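Local atomic coordinates of agglutinin (Rhizoctonia solani, PDB entry 4G9M), a protein that is a fungal lectin of the ricin-type beta-trefoil family that binds carbohydrates and assembles as a dimer. Residues 27-35 / 80-88. Residues are numbered along the deposited sequence; the frame is centred on the assembly and turned at random.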
loop_
_atom_site.group_PDB
_atom_site.type_symbol
_atom_site.label_atom_id
_atom_site.label_comp_id
_atom_site.label_asym_id
_atom_site.label_seq_id
_atom_site.Cartn_x
_atom_site.Cartn_y
_atom_site.Cartn_z
ATOM N N GLU B 27 -8.268 -26.222 -5.866
ATOM C CA GLU B 27 -7.892 -27.337 -4.993
ATOM C C GLU B 27 -7.242 -26.923 -3.679
ATOM O O GLU B 27 -6.424 -25.994 -3.630
ATOM C CB GLU B 27 -7.028 -28.347 -5.749
ATOM C CG GLU B 27 -7.831 -29.112 -6.795
ATOM C CD GLU B 27 -7.012 -30.109 -7.590
ATOM O OE1 GLU B 27 -5.765 -30.072 -7.512
ATOM O OE2 GLU B 27 -7.626 -30.934 -8.302
ATOM N N ALA B 28 -7.615 -27.624 -2.613
ATOM C CA ALA B 28 -7.181 -27.262 -1.276
ATOM C C ALA B 28 -5.864 -27.956 -0.919
ATOM O O ALA B 28 -5.292 -27.707 0.141
ATOM C CB ALA B 28 -8.260 -27.605 -0.260
ATOM N N ALA B 29 -5.380 -28.825 -1.799
ATOM C CA ALA B 29 -4.112 -29.513 -1.533
ATOM C C ALA B 29 -2.964 -28.522 -1.334
ATOM O O ALA B 29 -2.839 -27.550 -2.077
ATOM C CB ALA B 29 -3.774 -30.471 -2.673
ATOM N N GLU B 30 -2.123 -28.783 -0.337
ATOM C CA GLU B 30 -0.923 -27.982 -0.103
ATOM C C GLU B 30 -0.025 -27.971 -1.345
ATOM O O GLU B 30 0.317 -29.025 -1.886
ATOM C CB GLU B 30 -0.160 -28.544 1.102
ATOM C CG GLU B 30 1.135 -27.827 1.414
ATOM C CD GLU B 30 0.919 -26.506 2.137
ATOM O OE1 GLU B 30 -0.037 -26.398 2.940
ATOM O OE2 GLU B 30 1.713 -25.575 1.894
ATOM N N GLY B 31 0.349 -26.782 -1.806
ATOM C CA GLY B 31 1.193 -26.658 -2.978
ATOM C C GLY B 31 0.468 -26.487 -4.306
ATOM O O GLY B 31 1.110 -26.512 -5.365
ATOM N N THR B 32 -0.852 -26.310 -4.266
ATOM C CA THR B 32 -1.639 -26.119 -5.492
ATOM C C THR B 32 -1.245 -24.822 -6.211
ATOM O O THR B 32 -1.229 -23.761 -5.606
ATOM C CB THR B 32 -3.149 -26.131 -5.182
ATOM O OG1 THR B 32 -3.500 -27.394 -4.598
ATOM C CG2 THR B 32 -3.979 -25.918 -6.454
ATOM N N ALA B 33 -0.901 -24.928 -7.496
ATOM C CA ALA B 33 -0.441 -23.788 -8.282
ATOM C C ALA B 33 -1.405 -22.612 -8.266
ATOM O O ALA B 33 -2.599 -22.791 -8.457
ATOM C CB ALA B 33 -0.212 -24.219 -9.723
ATOM N N ILE B 34 -0.871 -21.416 -8.047
ATOM C CA ILE B 34 -1.610 -20.184 -8.304
ATOM C C ILE B 34 -1.053 -19.590 -9.612
ATOM O O ILE B 34 0.144 -19.664 -9.875
ATOM C CB ILE B 34 -1.510 -19.211 -7.102
ATOM C CG1 ILE B 34 -2.225 -19.825 -5.893
ATOM C CG2 ILE B 34 -2.134 -17.872 -7.439
ATOM C CD1 ILE B 34 -2.167 -18.985 -4.625
ATOM N N GLN B 35 -1.932 -19.037 -10.442
ATOM C CA GLN B 35 -1.578 -18.771 -11.835
ATOM C C GLN B 35 -2.436 -17.645 -12.384
ATOM O O GLN B 35 -3.365 -17.180 -11.721
ATOM C CB GLN B 35 -1.817 -20.041 -12.667
ATOM C CG GLN B 35 -3.293 -20.373 -12.832
ATOM C CD GLN B 35 -3.531 -21.800 -13.259
ATOM O OE1 GLN B 35 -2.605 -22.498 -13.690
ATOM N NE2 GLN B 35 -4.775 -22.249 -13.141
ATOM N N ASN B 80 7.432 -20.677 -6.948
ATOM C CA ASN B 80 5.994 -20.672 -7.185
ATOM C C ASN B 80 5.156 -20.107 -6.040
ATOM O O ASN B 80 5.348 -20.450 -4.871
ATOM C CB ASN B 80 5.493 -22.085 -7.511
ATOM C CG ASN B 80 5.888 -22.545 -8.899
ATOM O OD1 ASN B 80 5.090 -22.490 -9.833
ATOM N ND2 ASN B 80 7.123 -23.010 -9.040
ATOM N N VAL B 81 4.203 -19.254 -6.395
ATOM C CA VAL B 81 3.127 -18.889 -5.486
ATOM C C VAL B 81 2.084 -20.003 -5.555
ATOM O O VAL B 81 1.681 -20.414 -6.638
ATOM C CB VAL B 81 2.504 -17.546 -5.884
ATOM C CG1 VAL B 81 1.364 -17.187 -4.959
ATOM C CG2 VAL B 81 3.582 -16.460 -5.862
ATOM N N VAL B 82 1.670 -20.508 -4.398
ATOM C CA VAL B 82 0.799 -21.679 -4.346
ATOM C C VAL B 82 -0.221 -21.554 -3.226
ATOM O O VAL B 82 -0.052 -20.743 -2.302
ATOM C CB VAL B 82 1.602 -22.977 -4.101
ATOM C CG1 VAL B 82 2.590 -23.246 -5.251
ATOM C CG2 VAL B 82 2.312 -22.942 -2.736
ATOM N N GLY B 83 -1.284 -22.352 -3.310
ATOM C CA GLY B 83 -2.256 -22.433 -2.231
ATOM C C GLY B 83 -1.685 -23.239 -1.079
ATOM O O GLY B 83 -1.110 -24.307 -1.287
ATOM N N SER B 84 -1.849 -22.741 0.144
ATOM C CA SER B 84 -1.181 -23.352 1.296
ATOM C C SER B 84 -2.022 -23.191 2.550
ATOM O O SER B 84 -2.791 -22.237 2.668
ATOM C CB SER B 84 0.181 -22.691 1.524
ATOM O OG SER B 84 0.900 -23.309 2.588
ATOM N N THR B 85 -1.866 -24.117 3.491
ATOM C CA THR B 85 -2.512 -23.994 4.796
ATOM C C THR B 85 -1.685 -22.976 5.609
ATOM O O THR B 85 -2.096 -22.523 6.677
ATOM C CB THR B 85 -2.581 -25.371 5.506
ATOM O OG1 THR B 85 -3.103 -26.351 4.600
ATOM C CG2 THR B 85 -3.504 -25.342 6.675
ATOM N N THR B 86 -0.507 -22.641 5.087
ATOM C CA THR B 86 0.335 -21.601 5.677
ATOM C C THR B 86 0.397 -20.355 4.797
ATOM O O THR B 86 1.056 -20.342 3.749
ATOM C CB THR B 86 1.778 -22.102 5.917
ATOM O OG1 THR B 86 1.746 -23.320 6.664
ATOM C CG2 THR B 86 2.571 -21.049 6.712
ATOM N N ALA B 87 -0.286 -19.296 5.221
ATOM C CA ALA B 87 -0.255 -18.049 4.489
ATOM C C ALA B 87 1.126 -17.411 4.528
ATOM O O ALA B 87 1.788 -17.395 5.563
ATOM C CB ALA B 87 -1.274 -17.068 5.073
ATOM N N VAL B 88 1.559 -16.881 3.391
ATOM C CA VAL B 88 2.628 -15.904 3.415
ATOM C C VAL B 88 2.004 -14.532 3.705
ATOM O O VAL B 88 1.157 -14.063 2.937
ATOM C CB VAL B 88 3.369 -15.867 2.066
ATOM C CG1 VAL B 88 4.260 -14.622 1.956
ATOM C CG2 VAL B 88 4.186 -17.141 1.881
HETATM O O HOH W 1 1.737 -25.330 5.175
HETATM O O HOH W 2 2.541 -20.932 -9.856
#
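Ser84 and Thr85 meet the carboxylate of Glu30 on the syn sides of its two oxygens. Glu30 OE2 accepts a short hydrogen bond from Ser84 OG (2.5 Å), 15° out of the carboxylate plane. Glu30 OE1 takes the backbone N of Thr85 at 3.0 Å, almost straight but tilted further, 28° out of the plane. A water linked to Thr86 OG1 also gives a weak bond to Glu30 OE1. CG of Glu30 is anti to the backbone N (chi1 178°) and the chain bends at chi2, which brings the acid across to Ser84 OG and Thr85 N. Ser84 OG also accepts from Thr86 N, an ST turn.

Next to it, strand 32-37 pairs antiparallel with strand 81-84 in the beta-trefoil fold of ricin-type lectins. Gly83 is set against two residues, Gly31 and Thr32, in a G1 beta bulge. Gly31 N bonds Gly83 O (2.9 Å), and Gly83 N bonds Thr32 O (2.7 Å). Ile34 N reaches Val81 O at 3.1 Å. A type II turn from Ala29 to Thr32 overlaps the bulge; Gly31, with positive phi, is its third residue. Ala29 O accepts both Thr32 N and Thr32 OG1, which come from one side of the peptide plane.

Ile34 lays CD1 against the backbone of Val82 (C at 3.5 Å) and near Val81 CG1. Leu21, Leu23 and Val69 also pack on Ile34. Val82 sets CG1 against Gly31 O at 3.6 Å.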